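PDB 7LPO: cytoplasmic protein from Cryptococcus neoformans var. grubii serotype A, which probably hydrolyses the beta-glucosidic bond of steryl glucosides, acting as a sterylglucosidase of glycoside hydrolase family 5. Local coordinates for residues I264-I269 against L410-R415; S414-R417 against E422-H425. One frame throughout, in Å; residues are numbered along the deposited sequence.

Contact 1 of 2, residues I264-I269 against L410-R415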
loop_
_atom_site.group_PDB
_atom_site.type_symbol
_atom_site.label_atom_id
_atom_site.label_comp_id
_atom_site.label_asym_id
_atom_site.label_seq_id
_atom_site.Cartn_x
_atom_site.Cartn_y
_atom_site.Cartn_z
ATOM N N ILE A 264 1.590 -9.568 -13.967
ATOM C CA ILE A 264 0.442 -9.227 -14.795
ATOM C C ILE A 264 0.271 -7.730 -15.011
ATOM O O ILE A 264 -0.463 -7.332 -15.924
ATOM C CB ILE A 264 -0.842 -9.817 -14.190
ATOM C CG1 ILE A 264 -1.161 -9.187 -12.832
ATOM C CG2 ILE A 264 -0.700 -11.325 -14.045
ATOM C CD1 ILE A 264 -2.473 -9.720 -12.195
ATOM N N GLY A 265 0.916 -6.893 -14.210
ATOM C CA GLY A 265 0.735 -5.461 -14.364
ATOM C C GLY A 265 1.551 -4.688 -13.352
ATOM O O GLY A 265 2.311 -5.254 -12.557
ATOM N N TRP A 266 1.362 -3.371 -13.384
ATOM C CA TRP A 266 2.133 -2.449 -12.567
ATOM C C TRP A 266 1.189 -1.500 -11.846
ATOM O O TRP A 266 0.274 -0.941 -12.462
ATOM C CB TRP A 266 3.138 -1.660 -13.423
ATOM C CG TRP A 266 4.164 -2.540 -14.066
ATOM C CD1 TRP A 266 3.964 -3.394 -15.105
ATOM C CD2 TRP A 266 5.543 -2.658 -13.708
ATOM N NE1 TRP A 266 5.128 -4.039 -15.418
ATOM C CE2 TRP A 266 6.116 -3.606 -14.575
ATOM C CE3 TRP A 266 6.347 -2.049 -12.745
ATOM C CZ2 TRP A 266 7.450 -3.974 -14.499
ATOM C CZ3 TRP A 266 7.669 -2.414 -12.664
ATOM C CH2 TRP A 266 8.214 -3.362 -13.543
ATOM N N ASP A 267 1.402 -1.350 -10.539
ATOM C CA ASP A 267 0.765 -0.308 -9.751
ATOM C C ASP A 267 1.420 1.036 -10.058
ATOM O O ASP A 267 2.569 1.107 -10.505
ATOM C CB ASP A 267 0.886 -0.616 -8.258
ATOM C CG ASP A 267 -0.363 -0.223 -7.456
ATOM O OD1 ASP A 267 -1.192 0.578 -7.943
ATOM O OD2 ASP A 267 -0.506 -0.725 -6.320
ATOM N N SER A 268 0.673 2.112 -9.824
ATOM C CA SER A 268 1.256 3.442 -9.919
ATOM C C SER A 268 1.932 3.797 -8.593
ATOM O O SER A 268 1.889 3.040 -7.621
ATOM C CB SER A 268 0.200 4.465 -10.330
ATOM O OG SER A 268 -0.885 4.492 -9.440
ATOM N N ILE A 269 2.598 4.952 -8.561
ATOM C CA ILE A 269 3.377 5.330 -7.394
ATOM C C ILE A 269 2.524 5.224 -6.147
ATOM O O ILE A 269 1.402 5.737 -6.092
ATOM C CB ILE A 269 3.937 6.749 -7.572
ATOM C CG1 ILE A 269 4.786 7.128 -6.360
ATOM C CG2 ILE A 269 2.835 7.754 -7.778
ATOM C CD1 ILE A 269 5.674 8.340 -6.615
ATOM N N LEU A 410 -0.268 9.629 -16.775
ATOM C CA LEU A 410 -0.163 9.407 -18.213
ATOM C C LEU A 410 1.273 9.089 -18.602
ATOM O O LEU A 410 1.529 8.103 -19.306
ATOM C CB LEU A 410 -0.666 10.621 -18.986
ATOM C CG LEU A 410 -2.120 11.023 -18.724
ATOM C CD1 LEU A 410 -2.372 12.401 -19.377
ATOM C CD2 LEU A 410 -3.123 10.010 -19.234
ATOM N N ALA A 411 2.223 9.913 -18.136
ATOM C CA ALA A 411 3.641 9.690 -18.416
ATOM C C ALA A 411 4.114 8.353 -17.863
ATOM O O ALA A 411 4.814 7.595 -18.547
ATOM C CB ALA A 411 4.483 10.828 -17.829
ATOM N N TYR A 412 3.764 8.055 -16.611
ATOM C CA TYR A 412 4.177 6.791 -16.006
ATOM C C TYR A 412 3.614 5.608 -16.784
ATOM O O TYR A 412 4.352 4.697 -17.174
ATOM C CB TYR A 412 3.727 6.739 -14.541
ATOM C CG TYR A 412 3.971 5.407 -13.868
ATOM C CD1 TYR A 412 5.218 5.086 -13.366
ATOM C CD2 TYR A 412 2.952 4.459 -13.742
ATOM C CE1 TYR A 412 5.459 3.875 -12.753
ATOM C CE2 TYR A 412 3.192 3.230 -13.129
ATOM C CZ TYR A 412 4.454 2.951 -12.639
ATOM O OH TYR A 412 4.724 1.751 -12.015
ATOM N N SER A 413 2.300 5.613 -17.031
ATOM C CA SER A 413 1.656 4.449 -17.631
ATOM C C SER A 413 2.161 4.200 -19.052
ATOM O O SER A 413 2.304 3.046 -19.471
ATOM C CB SER A 413 0.135 4.622 -17.604
ATOM O OG SER A 413 -0.291 5.713 -18.397
ATOM N N SER A 414 2.452 5.263 -19.804
ATOM C CA SER A 414 3.006 5.079 -21.142
ATOM C C SER A 414 4.352 4.370 -21.093
ATOM O O SER A 414 4.645 3.515 -21.936
ATOM C CB SER A 414 3.157 6.425 -21.849
ATOM O OG SER A 414 1.902 7.041 -22.008
ATOM N N ARG A 415 5.194 4.722 -20.121
ATOM C CA ARG A 415 6.492 4.067 -20.022
ATOM C C ARG A 415 6.333 2.595 -19.685
ATOM O O ARG A 415 7.044 1.749 -20.237
ATOM C CB ARG A 415 7.375 4.749 -18.970
ATOM C CG ARG A 415 8.774 4.125 -18.863
ATOM C CD ARG A 415 9.582 4.355 -20.150
ATOM N NE ARG A 415 9.508 5.771 -20.500
ATOM C CZ ARG A 415 10.329 6.701 -20.018
ATOM N NH1 ARG A 415 11.318 6.353 -19.198
ATOM N NH2 ARG A 415 10.164 7.971 -20.365
#
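The backbone carbonyl oxygen of Asp267 receives the phenol of Tyr412, with OH and O 2.7 Å apart, a short contact, though a weak hydrogen bond. The carbonyl also lies obliquely against the ring, 3.4 Å from Tyr412 CE2. Further along the chain the same ring carbon, CE2, packs on the backbone of Ser268, 3.8 Å from its CA. Tyr412 reaches this far because its CG stands anti to the backbone N (chi1 174°), which sends the ring off helix 400-419 to the end of strand 263-267. In the TIM-barrel fold expected of family 5, this is an outer helix resting on a strand of the parallel barrel, here flanked by strands 137-143 and 424-427; Tyr412 also touches Pro142 of the former. Trp266 crosses the tyrosine at about a right angle, its CB 4.0 Å from Tyr412 OH, while its indole NE1 is bonded to His420. The next residue turns the other way: Asp267 leaves the backbone away from the helix, and its OD2 pairs with Arg100, its OD1 taking a bond from Ser450 OG and a weak one from Ser268 N, 3.1 Å away.

Contact 2 of 2, residues S414-R417 against E422-H425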
loop_
_atom_site.group_PDB
_atom_site.type_symbol
_atom_site.label_atom_id
_atom_site.label_comp_id
_atom_site.label_asym_id
_atom_site.label_seq_id
_atom_site.Cartn_x
_atom_site.Cartn_y
_atom_site.Cartn_z
ATOM N N SER A 414 2.452 5.263 -19.804
ATOM C CA SER A 414 3.006 5.079 -21.142
ATOM C C SER A 414 4.352 4.370 -21.093
ATOM O O SER A 414 4.645 3.515 -21.936
ATOM C CB SER A 414 3.157 6.425 -21.849
ATOM O OG SER A 414 1.902 7.041 -22.008
ATOM N N ARG A 415 5.194 4.722 -20.121
ATOM C CA ARG A 415 6.492 4.067 -20.022
ATOM C C ARG A 415 6.333 2.595 -19.685
ATOM O O ARG A 415 7.044 1.749 -20.237
ATOM C CB ARG A 415 7.375 4.749 -18.970
ATOM C CG ARG A 415 8.774 4.125 -18.863
ATOM C CD ARG A 415 9.582 4.355 -20.150
ATOM N NE ARG A 415 9.508 5.771 -20.500
ATOM C CZ ARG A 415 10.329 6.701 -20.018
ATOM N NH1 ARG A 415 11.318 6.353 -19.198
ATOM N NH2 ARG A 415 10.164 7.971 -20.365
ATOM N N ILE A 416 5.415 2.269 -18.776
ATOM C CA ILE A 416 5.193 0.869 -18.415
ATOM C C ILE A 416 4.841 0.056 -19.653
ATOM O O ILE A 416 5.389 -1.027 -19.881
ATOM C CB ILE A 416 4.095 0.750 -17.342
ATOM C CG1 ILE A 416 4.580 1.330 -16.010
ATOM C CG2 ILE A 416 3.621 -0.701 -17.228
ATOM C CD1 ILE A 416 5.713 0.590 -15.355
ATOM N N ARG A 417 3.923 0.572 -20.477
ATOM C CA ARG A 417 3.465 -0.174 -21.645
ATOM C C ARG A 417 4.558 -0.292 -22.703
ATOM O O ARG A 417 4.556 -1.243 -23.491
ATOM C CB ARG A 417 2.224 0.493 -22.242
ATOM C CG ARG A 417 0.915 0.213 -21.479
ATOM C CD ARG A 417 0.136 -0.977 -22.054
ATOM N NE ARG A 417 -0.961 -1.372 -21.171
ATOM C CZ ARG A 417 -2.123 -0.737 -21.088
ATOM N NH1 ARG A 417 -2.366 0.318 -21.849
ATOM N NH2 ARG A 417 -3.050 -1.160 -20.246
ATOM N N GLU A 422 1.388 -5.743 -22.682
ATOM C CA GLU A 422 0.108 -6.243 -22.192
ATOM C C GLU A 422 -0.128 -5.916 -20.719
ATOM O O GLU A 422 -0.954 -6.567 -20.066
ATOM C CB GLU A 422 0.020 -7.756 -22.394
ATOM C CG GLU A 422 0.168 -8.217 -23.828
ATOM C CD GLU A 422 -1.005 -7.811 -24.691
ATOM O OE1 GLU A 422 -1.985 -7.248 -24.154
ATOM O OE2 GLU A 422 -0.940 -8.045 -25.915
ATOM N N SER A 423 0.575 -4.924 -20.184
ATOM C CA SER A 423 0.490 -4.657 -18.758
ATOM C C SER A 423 -0.906 -4.198 -18.362
ATOM O O SER A 423 -1.528 -3.365 -19.028
ATOM C CB SER A 423 1.506 -3.595 -18.344
ATOM O OG SER A 423 1.333 -3.261 -16.974
ATOM N N ILE A 424 -1.390 -4.743 -17.256
ATOM C CA ILE A 424 -2.558 -4.189 -16.590
ATOM C C ILE A 424 -2.119 -2.956 -15.814
ATOM O O ILE A 424 -1.139 -2.998 -15.064
ATOM C CB ILE A 424 -3.207 -5.236 -15.667
ATOM C CG1 ILE A 424 -3.753 -6.405 -16.496
ATOM C CG2 ILE A 424 -4.330 -4.609 -14.871
ATOM C CD1 ILE A 424 -4.182 -7.604 -15.671
ATOM N N HIS A 425 -2.823 -1.848 -16.018
ATOM C CA HIS A 425 -2.609 -0.647 -15.222
ATOM C C HIS A 425 -3.412 -0.756 -13.933
ATOM O O HIS A 425 -4.651 -0.713 -13.951
ATOM C CB HIS A 425 -3.018 0.591 -16.006
ATOM C CG HIS A 425 -2.080 0.938 -17.112
ATOM N ND1 HIS A 425 -0.720 0.733 -17.022
ATOM C CD2 HIS A 425 -2.305 1.464 -18.338
ATOM C CE1 HIS A 425 -0.146 1.131 -18.144
ATOM N NE2 HIS A 425 -1.085 1.579 -18.958
#
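Arg417 holds the backbone carbonyl of Ser423 with two nitrogens of its guanidinium, closing the return from helix 400-419 into strand 424-427, a helix-to-strand step of the probable TIM barrel. Arg417 NE lies 3.0 Å from Ser423 O and NH2 2.9 Å from it, the oxygen lying in the guanidinium plane. NE meets the oxygen on a lone pair, in the carbonyl plane, whereas NH2 sits beyond the oxygen, nearly in line with the C=O bond (C=O...N angle 172°). With its edge fixed in this way, the guanidinium turns one face to His425, whose NE2 sits 3.3 Å from Arg417 CZ; the two planes are 31° apart. The first torsion of the arginine (chi1 -78°, CG beside the backbone N) sets CG 3.6 Å from His425 CE1, and a bend at chi2 turns the chain beyond it. NH2 has a second acceptor in Leu443 O, at the end of helix 440-443, and Trp409 meets the histidine edge-to-face.

This is the dense part, with Ser423 and His425 buried. Toward the solvent side the packing thins: Ser414 and Arg415 point from the strand, Arg415 being engaged with Asp242, and Glu422 leads away too, its carboxylate bonded to Ser9, Thr12 and Tyr20. Next to Arg417 in sequence, Ile416 sets its CG2 methyl 3.4 Å from Ser423 OG and near the edge of the His425 ring.

Both contacts hold helix 400-419 against the parallel strands, and their centres are only about 5 Å apart. Contact 1 lies deeper, all its touching residues buried, and ties the middle of the helix to strand 263-267 through one tyrosine. Contact 2 sits further out, near the end of the helix, and relies on a charged group bonded to a carbonyl and laid on an aromatic ring. Strands 263-267 and 424-427 are parallel neighbours: Trp266 N lies 3.0 Å from Ile424 O, a probable hydrogen bond. Trp266 also packs on the other contact, its CD1 3.2 Å from Ser423 OG, and Ser414 and Arg415 belong to both segments of the helix.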